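Local structure of putative type VI secretion protein (Escherichia coli, 4HH5) at residues Leu94-Lys99 / Pro126-Cys131; His42-Leu47 / Asp132-Leu137. The protein is probably a ClpV-type AAA+ ATPase of type VI secretion, present here as its helical N-terminal domain, with ATP binding and hydrolysis expected of the full-length protein. All coordinates share one frame; numbering follows the deposited sequence.

Contact 1: residues Leu94-Lys99 / Pro126-Cys131; sequences LNALLK and PHLVRC
Leu128 reaches across to the helix and sets its two methyls against Ala96 and Leu97. From CB outward, the side chain leaves a short 3-10 turn with CG pointing back from the carbonyl carbon (chi1 -72°), which directs the fork at helix 92-107. At CG the chain divides, and each branch finds its own neighbour. CD2 comes up against the methyl of Ala96, with CD2 of Leu128 3.8 Å from CB of Ala96. CD1 settles on Leu97 instead, touching backbone as well as side chain: CD1 of Leu128 is 3.9 Å from CA of Leu97 and equally far from its CD1. The two leucines meet at an oblique angle; in Leu97 a chi1 of 173° swings CG round opposite the backbone N, and from there its CD1 meets CD1 of Leu128. The CA atoms of Leu97 and Leu128 are 6.8 Å apart, a close approach of the backbones, consistent with CD1 of Leu128 reaching CA of Leu97. Leu122 also packs on Leu128, and Ala121 on Leu97, so helix 115-124 takes part in the same packing. Within these segments the contact is methyl against methyl and methyl against CA, without polar atoms; it therefore rests on burial and shape, joining the turn after helix 115-124 to helix 92-107 in the Clp N-terminal domain.

Contact 2: residues His42-Leu47 / Asp132-Leu137; sequences HWLLKL and DGLWPL
Leu134 and Leu137 of segment 132-137 converge on a single leucine of helix 40-50, Leu44. The segment begins at Asp132, whose carbonyl accepts the backbone N-H of Trp135 and closes the first 3-10 turn. Leu134 is the first residue of the segment to touch Leu44. Its CD1 lies 3.8 Å from CD1 of Leu44, and the two side chains meet at a slant; Ile69 of helix 66-78 also packs on Leu134. Next comes Trp135, with its indole on the far side of the turn from Leu44: the CD of Pro136 sits 3.4 Å above one face of the Trp135 ring, offset toward its rim. Pro136 packs on Ile69 and Trp64, while its carbonyl is hydrogen-bonded to the hydroxyl of Thr139. Leu137 brings the chain back to the helix, three residues on and one 3-10 turn after Leu134, its N-H bonded to the carbonyl of Leu134. It meets Leu44 tip to tip, CD2 of Leu137 being 3.9 Å from CD2 of Leu44. Leu44 serves both partners through its fork: a chi1 of -69° points CG toward the turn, and beyond it CD1 goes to Leu134 and CD2 to Leu137. The CA atoms of Leu44 and Leu134 stay 9.5 Å apart, so side-chain ends alone bridge the gap. The link is purely apolar, holding the 3-10 turn to helix 40-50 by buried methyl packing, so the joint depends on burial and the fit of methyls.

How the contacts relate
Both contacts are apolar and fasten successive parts of the loop between helices 115-124 and 142-147. Their direct contacts go to different helices, 92-107 in contact 1 and 40-50 in contact 2, but segment 126-131 also touches helix 40-50 through Glu41. All three touching residues of contact 2 are buried, whereas Ala96 of contact 1 is partly exposed. Contact 1, nested in the chain loop that contact 2 closes, brings the backbones closer together. Their centres are about 11 Å apart, and the packing is continuous: Val129 CG1 lies 4.0 Å from Leu44 CD1, and Leu94 and Leu97 pack on Trp43. Leu122 of helix 115-124 packs on both, making them neighbouring parts of one hydrophobic core.

Contact 1: residues Leu94-Lys99 / Pro126-Cys131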
ATOM      1  N   LEU A  94      -1.500   1.203   9.581  1.00 23.44           N
ATOM      2  CA  LEU A  94      -2.265   0.900   8.375  1.00 23.55           C
ATOM      3  C   LEU A  94      -3.509   1.766   8.246  1.00 25.99           C
ATOM      4  O   LEU A  94      -3.805   2.216   7.140  1.00 23.17           O
ATOM      5  CB  LEU A  94      -2.589  -0.597   8.216  1.00 24.26           C
ATOM      6  CG  LEU A  94      -2.865  -1.048   6.769  1.00 29.81           C
ATOM      7  CD1 LEU A  94      -1.882  -0.426   5.813  1.00 30.90           C
ATOM      8  CD2 LEU A  94      -2.753  -2.526   6.633  1.00 32.33           C
ATOM      9  N   ASN A  95      -4.225   2.023   9.370  1.00 24.21           N
ATOM     10  CA  ASN A  95      -5.400   2.909   9.393  1.00 23.88           C
ATOM     11  C   ASN A  95      -4.961   4.330   9.024  1.00 26.28           C
ATOM     12  O   ASN A  95      -5.651   4.997   8.266  1.00 25.92           O
ATOM     13  CB  ASN A  95      -6.074   2.912  10.775  1.00 25.01           C
ATOM     14  CG  ASN A  95      -6.780   1.630  11.140  1.00 46.15           C
ATOM     15  OD1 ASN A  95      -7.505   1.038  10.339  1.00 37.57           O
ATOM     16  ND2 ASN A  95      -6.628   1.203  12.387  1.00 38.58           N
ATOM     17  N   ALA A  96      -3.790   4.765   9.537  1.00 22.87           N
ATOM     18  CA  ALA A  96      -3.185   6.072   9.251  1.00 22.27           C
ATOM     19  C   ALA A  96      -2.780   6.180   7.769  1.00 24.34           C
ATOM     20  O   ALA A  96      -3.083   7.191   7.146  1.00 23.26           O
ATOM     21  CB  ALA A  96      -1.977   6.296  10.142  1.00 22.80           C
ATOM     22  N   LEU A  97      -2.127   5.133   7.203  1.00 20.93           N
ATOM     23  CA  LEU A  97      -1.719   5.105   5.788  1.00 20.41           C
ATOM     24  C   LEU A  97      -2.943   5.172   4.867  1.00 22.94           C
ATOM     25  O   LEU A  97      -2.942   5.941   3.913  1.00 21.24           O
ATOM     26  CB  LEU A  97      -0.853   3.864   5.466  1.00 20.55           C
ATOM     27  CG  LEU A  97      -0.489   3.632   3.977  1.00 25.86           C
ATOM     28  CD1 LEU A  97       0.561   4.634   3.494  1.00 25.87           C
ATOM     29  CD2 LEU A  97       0.009   2.213   3.751  1.00 27.38           C
ATOM     30  N   LEU A  98      -3.990   4.401   5.187  1.00 20.09           N
ATOM     31  CA  LEU A  98      -5.243   4.335   4.426  1.00 20.99           C
ATOM     32  C   LEU A  98      -5.919   5.706   4.361  1.00 21.67           C
ATOM     33  O   LEU A  98      -6.306   6.151   3.292  1.00 19.60           O
ATOM     34  CB  LEU A  98      -6.187   3.343   5.128  1.00 22.06           C
ATOM     35  CG  LEU A  98      -7.216   2.514   4.341  1.00 28.32           C
ATOM     36  CD1 LEU A  98      -7.249   2.819   2.839  1.00 28.06           C
ATOM     37  CD2 LEU A  98      -6.995   1.051   4.588  1.00 33.68           C
ATOM     38  N   LYS A  99      -6.067   6.346   5.515  1.00 18.83           N
ATOM     39  CA  LYS A  99      -6.690   7.655   5.704  1.00 18.89           C
ATOM     40  C   LYS A  99      -5.907   8.753   4.978  1.00 19.91           C
ATOM     41  O   LYS A  99      -6.507   9.576   4.288  1.00 19.09           O
ATOM     42  CB  LYS A  99      -6.831   7.886   7.223  1.00 22.06           C
ATOM     43  CG  LYS A  99      -6.890   9.292   7.753  1.00 40.92           C
ATOM     44  CD  LYS A  99      -7.082   9.240   9.260  1.00 50.35           C
ATOM     45  CE  LYS A  99      -6.751  10.537   9.948  1.00 61.99           C
ATOM     46  NZ  LYS A  99      -6.859  10.403  11.425  1.00 69.91           N
ATOM     47  N   PRO A 126       7.223   9.034   6.123  1.00 24.23           N
ATOM     48  CA  PRO A 126       8.055   7.815   6.036  1.00 24.80           C
ATOM     49  C   PRO A 126       8.038   6.859   7.223  1.00 30.66           C
ATOM     50  O   PRO A 126       8.265   5.663   7.034  1.00 30.13           O
ATOM     51  CB  PRO A 126       9.458   8.339   5.708  1.00 26.54           C
ATOM     52  CG  PRO A 126       9.443   9.766   6.104  1.00 30.53           C
ATOM     53  CD  PRO A 126       8.037  10.250   5.917  1.00 25.53           C
ATOM     54  N   HIS A 127       7.701   7.358   8.418  1.00 29.22           N
ATOM     55  CA  HIS A 127       7.647   6.529   9.622  1.00 30.49           C
ATOM     56  C   HIS A 127       6.474   5.551   9.723  1.00 31.30           C
ATOM     57  O   HIS A 127       6.436   4.753  10.661  1.00 29.58           O
ATOM     58  CB  HIS A 127       7.871   7.353  10.893  1.00 33.06           C
ATOM     59  CG  HIS A 127       9.244   7.943  10.976  1.00 37.83           C
ATOM     60  ND1 HIS A 127       9.446   9.233  11.437  1.00 40.38           N
ATOM     61  CD2 HIS A 127      10.443   7.406  10.640  1.00 40.68           C
ATOM     62  CE1 HIS A 127      10.755   9.430  11.387  1.00 40.33           C
ATOM     63  NE2 HIS A 127      11.394   8.363  10.899  1.00 40.69           N
ATOM     64  N   LEU A 128       5.568   5.543   8.716  1.00 26.64           N
ATOM     65  CA  LEU A 128       4.464   4.577   8.648  1.00 25.84           C
ATOM     66  C   LEU A 128       5.013   3.160   8.379  1.00 28.77           C
ATOM     67  O   LEU A 128       4.315   2.173   8.612  1.00 28.19           O
ATOM     68  CB  LEU A 128       3.439   4.968   7.578  1.00 25.82           C
ATOM     69  CG  LEU A 128       2.550   6.177   7.884  1.00 30.62           C
ATOM     70  CD1 LEU A 128       1.759   6.571   6.672  1.00 30.53           C
ATOM     71  CD2 LEU A 128       1.612   5.913   9.073  1.00 33.54           C
ATOM     72  N   VAL A 129       6.253   3.075   7.877  1.00 24.92           N
ATOM     73  CA  VAL A 129       6.961   1.809   7.654  1.00 25.69           C
ATOM     74  C   VAL A 129       8.200   1.766   8.546  1.00 30.29           C
ATOM     75  O   VAL A 129       8.817   2.804   8.784  1.00 28.76           O
ATOM     76  CB  VAL A 129       7.309   1.483   6.174  1.00 29.53           C
ATOM     77  CG1 VAL A 129       6.065   1.106   5.371  1.00 28.79           C
ATOM     78  CG2 VAL A 129       8.101   2.606   5.495  1.00 29.65           C
ATOM     79  N   ARG A 130       8.546   0.572   9.039  1.00 28.45           N
ATOM     80  CA  ARG A 130       9.739   0.330   9.846  1.00 28.70           C
ATOM     81  C   ARG A 130      10.514  -0.820   9.187  1.00 33.67           C
ATOM     82  O   ARG A 130      10.749  -1.867   9.796  1.00 34.57           O
ATOM     83  CB  ARG A 130       9.352  -0.009  11.281  1.00 29.66           C
ATOM     84  N   CYS A 131      10.861  -0.627   7.905  1.00 28.92           N
ATOM     85  CA  CYS A 131      11.596  -1.592   7.096  1.00 28.15           C
ATOM     86  C   CYS A 131      12.586  -0.823   6.219  1.00 29.94           C
ATOM     87  O   CYS A 131      12.177  -0.160   5.267  1.00 27.97           O
ATOM     88  CB  CYS A 131      10.640  -2.453   6.270  1.00 28.64           C
ATOM     89  SG  CYS A 131      11.468  -3.667   5.213  1.00 32.78           S
TER

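Contact 2: residues His42-Leu47 / Asp132-Leu137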
ATOM      1  N   HIS A  42       2.944  -5.780   5.302  1.00 19.03           N
ATOM      2  CA  HIS A  42       2.162  -6.938   4.829  1.00 18.98           C
ATOM      3  C   HIS A  42       1.460  -6.571   3.513  1.00 20.06           C
ATOM      4  O   HIS A  42       1.450  -7.370   2.569  1.00 18.70           O
ATOM      5  CB  HIS A  42       1.100  -7.370   5.853  1.00 20.28           C
ATOM      6  CG  HIS A  42       1.637  -8.079   7.062  1.00 24.30           C
ATOM      7  ND1 HIS A  42       1.651  -7.474   8.308  1.00 26.42           N
ATOM      8  CD2 HIS A  42       2.107  -9.342   7.184  1.00 26.30           C
ATOM      9  CE1 HIS A  42       2.161  -8.371   9.139  1.00 25.90           C
ATOM     10  NE2 HIS A  42       2.442  -9.513   8.515  1.00 26.03           N
ATOM     11  N   TRP A  43       0.888  -5.357   3.461  1.00 16.20           N
ATOM     12  CA  TRP A  43       0.192  -4.826   2.293  1.00 16.20           C
ATOM     13  C   TRP A  43       1.142  -4.627   1.115  1.00 18.79           C
ATOM     14  O   TRP A  43       0.823  -5.064   0.014  1.00 18.10           O
ATOM     15  CB  TRP A  43      -0.507  -3.514   2.647  1.00 15.66           C
ATOM     16  CG  TRP A  43      -1.662  -3.148   1.757  1.00 16.71           C
ATOM     17  CD1 TRP A  43      -2.181  -3.876   0.722  1.00 19.16           C
ATOM     18  CD2 TRP A  43      -2.457  -1.960   1.850  1.00 16.88           C
ATOM     19  NE1 TRP A  43      -3.243  -3.205   0.159  1.00 18.74           N
ATOM     20  CE2 TRP A  43      -3.444  -2.033   0.845  1.00 20.31           C
ATOM     21  CE3 TRP A  43      -2.447  -0.848   2.709  1.00 18.74           C
ATOM     22  CZ2 TRP A  43      -4.417  -1.046   0.682  1.00 20.08           C
ATOM     23  CZ3 TRP A  43      -3.417   0.128   2.550  1.00 20.51           C
ATOM     24  CH2 TRP A  43      -4.388   0.022   1.545  1.00 20.96           C
ATOM     25  N   LEU A  44       2.309  -3.983   1.338  1.00 16.11           N
ATOM     26  CA  LEU A  44       3.304  -3.738   0.276  1.00 16.19           C
ATOM     27  C   LEU A  44       3.819  -5.040  -0.329  1.00 19.43           C
ATOM     28  O   LEU A  44       3.970  -5.123  -1.547  1.00 17.99           O
ATOM     29  CB  LEU A  44       4.478  -2.859   0.763  1.00 16.69           C
ATOM     30  CG  LEU A  44       4.146  -1.385   1.060  1.00 22.00           C
ATOM     31  CD1 LEU A  44       5.190  -0.767   1.966  1.00 22.62           C
ATOM     32  CD2 LEU A  44       4.001  -0.561  -0.218  1.00 23.29           C
ATOM     33  N   LEU A  45       4.036  -6.067   0.513  1.00 17.15           N
ATOM     34  CA  LEU A  45       4.481  -7.386   0.070  1.00 17.87           C
ATOM     35  C   LEU A  45       3.471  -7.936  -0.948  1.00 19.72           C
ATOM     36  O   LEU A  45       3.865  -8.357  -2.030  1.00 19.11           O
ATOM     37  CB  LEU A  45       4.601  -8.323   1.285  1.00 18.93           C
ATOM     38  CG  LEU A  45       5.164  -9.729   1.050  1.00 25.42           C
ATOM     39  CD1 LEU A  45       6.035 -10.141   2.186  1.00 26.58           C
ATOM     40  CD2 LEU A  45       4.046 -10.760   0.927  1.00 29.45           C
ATOM     41  N   LYS A  46       2.173  -7.911  -0.597  1.00 16.32           N
ATOM     42  CA  LYS A  46       1.102  -8.413  -1.451  1.00 16.47           C
ATOM     43  C   LYS A  46       0.865  -7.563  -2.673  1.00 19.54           C
ATOM     44  O   LYS A  46       0.552  -8.120  -3.727  1.00 19.01           O
ATOM     45  CB  LYS A  46      -0.181  -8.672  -0.664  1.00 19.73           C
ATOM     46  CG  LYS A  46      -0.073  -9.904   0.237  1.00 24.50           C
ATOM     47  CD  LYS A  46      -0.199 -11.199  -0.569  1.00 29.78           C
ATOM     48  CE  LYS A  46       0.307 -12.396   0.192  1.00 40.87           C
ATOM     49  NZ  LYS A  46       0.302 -13.615  -0.653  1.00 48.72           N
ATOM     50  N   LEU A  47       1.083  -6.235  -2.571  1.00 15.78           N
ATOM     51  CA  LEU A  47       0.977  -5.358  -3.737  1.00 16.18           C
ATOM     52  C   LEU A  47       2.063  -5.734  -4.763  1.00 21.84           C
ATOM     53  O   LEU A  47       1.754  -5.950  -5.937  1.00 21.01           O
ATOM     54  CB  LEU A  47       1.085  -3.874  -3.350  1.00 15.92           C
ATOM     55  CG  LEU A  47      -0.159  -3.236  -2.700  1.00 19.51           C
ATOM     56  CD1 LEU A  47       0.226  -1.945  -1.965  1.00 19.63           C
ATOM     57  CD2 LEU A  47      -1.238  -2.921  -3.746  1.00 17.55           C
ATOM     58  N   ASP A 132      13.884  -0.879   6.578  1.00 26.56           N
ATOM     59  CA  ASP A 132      14.972  -0.157   5.903  1.00 26.64           C
ATOM     60  C   ASP A 132      15.102  -0.339   4.392  1.00 28.22           C
ATOM     61  O   ASP A 132      15.417   0.628   3.698  1.00 27.24           O
ATOM     62  CB  ASP A 132      16.315  -0.406   6.596  1.00 29.40           C
ATOM     63  CG  ASP A 132      16.574   0.565   7.721  1.00 47.63           C
ATOM     64  OD1 ASP A 132      16.042   0.342   8.828  1.00 49.14           O
ATOM     65  OD2 ASP A 132      17.285   1.567   7.487  1.00 59.29           O
ATOM     66  N   GLY A 133      14.864  -1.557   3.908  1.00 24.04           N
ATOM     67  CA  GLY A 133      14.946  -1.892   2.487  1.00 23.66           C
ATOM     68  C   GLY A 133      13.885  -1.255   1.608  1.00 26.78           C
ATOM     69  O   GLY A 133      13.912  -1.429   0.383  1.00 25.85           O
ATOM     70  N   LEU A 134      12.940  -0.512   2.219  1.00 22.20           N
ATOM     71  CA  LEU A 134      11.886   0.189   1.486  1.00 21.48           C
ATOM     72  C   LEU A 134      12.324   1.611   1.071  1.00 23.08           C
ATOM     73  O   LEU A 134      11.518   2.361   0.520  1.00 21.77           O
ATOM     74  CB  LEU A 134      10.570   0.220   2.291  1.00 21.50           C
ATOM     75  CG  LEU A 134       9.824  -1.114   2.469  1.00 26.94           C
ATOM     76  CD1 LEU A 134       8.660  -0.948   3.407  1.00 26.88           C
ATOM     77  CD2 LEU A 134       9.292  -1.642   1.142  1.00 30.13           C
ATOM     78  N   TRP A 135      13.615   1.966   1.291  1.00 18.85           N
ATOM     79  CA  TRP A 135      14.163   3.279   0.917  1.00 18.09           C
ATOM     80  C   TRP A 135      13.869   3.737  -0.542  1.00 20.33           C
ATOM     81  O   TRP A 135      13.615   4.936  -0.703  1.00 20.18           O
ATOM     82  CB  TRP A 135      15.661   3.416   1.296  1.00 17.02           C
ATOM     83  CG  TRP A 135      16.574   2.542   0.494  1.00 17.82           C
ATOM     84  CD1 TRP A 135      17.061   1.321   0.848  1.00 20.73           C
ATOM     85  CD2 TRP A 135      17.100   2.823  -0.812  1.00 17.78           C
ATOM     86  NE1 TRP A 135      17.847   0.812  -0.162  1.00 20.30           N
ATOM     87  CE2 TRP A 135      17.870   1.705  -1.203  1.00 21.37           C
ATOM     88  CE3 TRP A 135      16.943   3.892  -1.721  1.00 19.06           C
ATOM     89  CZ2 TRP A 135      18.498   1.629  -2.450  1.00 20.85           C
ATOM     90  CZ3 TRP A 135      17.549   3.805  -2.966  1.00 20.58           C
ATOM     91  CH2 TRP A 135      18.318   2.689  -3.320  1.00 21.14           C
ATOM     92  N   PRO A 136      13.823   2.863  -1.606  1.00 15.67           N
ATOM     93  CA  PRO A 136      13.513   3.380  -2.966  1.00 15.42           C
ATOM     94  C   PRO A 136      12.130   4.018  -3.099  1.00 19.58           C
ATOM     95  O   PRO A 136      11.950   4.951  -3.882  1.00 16.97           O
ATOM     96  CB  PRO A 136      13.625   2.134  -3.861  1.00 17.15           C
ATOM     97  CG  PRO A 136      14.516   1.185  -3.080  1.00 21.36           C
ATOM     98  CD  PRO A 136      14.085   1.404  -1.657  1.00 16.88           C
ATOM     99  N   LEU A 137      11.162   3.525  -2.314  1.00 18.77           N
ATOM    100  CA  LEU A 137       9.781   4.015  -2.284  1.00 19.22           C
ATOM    101  C   LEU A 137       9.716   5.468  -1.764  1.00 24.43           C
ATOM    102  O   LEU A 137       8.756   6.171  -2.045  1.00 26.00           O
ATOM    103  CB  LEU A 137       8.932   3.076  -1.398  1.00 19.44           C
ATOM    104  CG  LEU A 137       8.454   1.745  -2.034  1.00 23.70           C
ATOM    105  CD1 LEU A 137       9.579   0.724  -2.157  1.00 23.53           C
ATOM    106  CD2 LEU A 137       7.339   1.129  -1.224  1.00 25.53           C
TER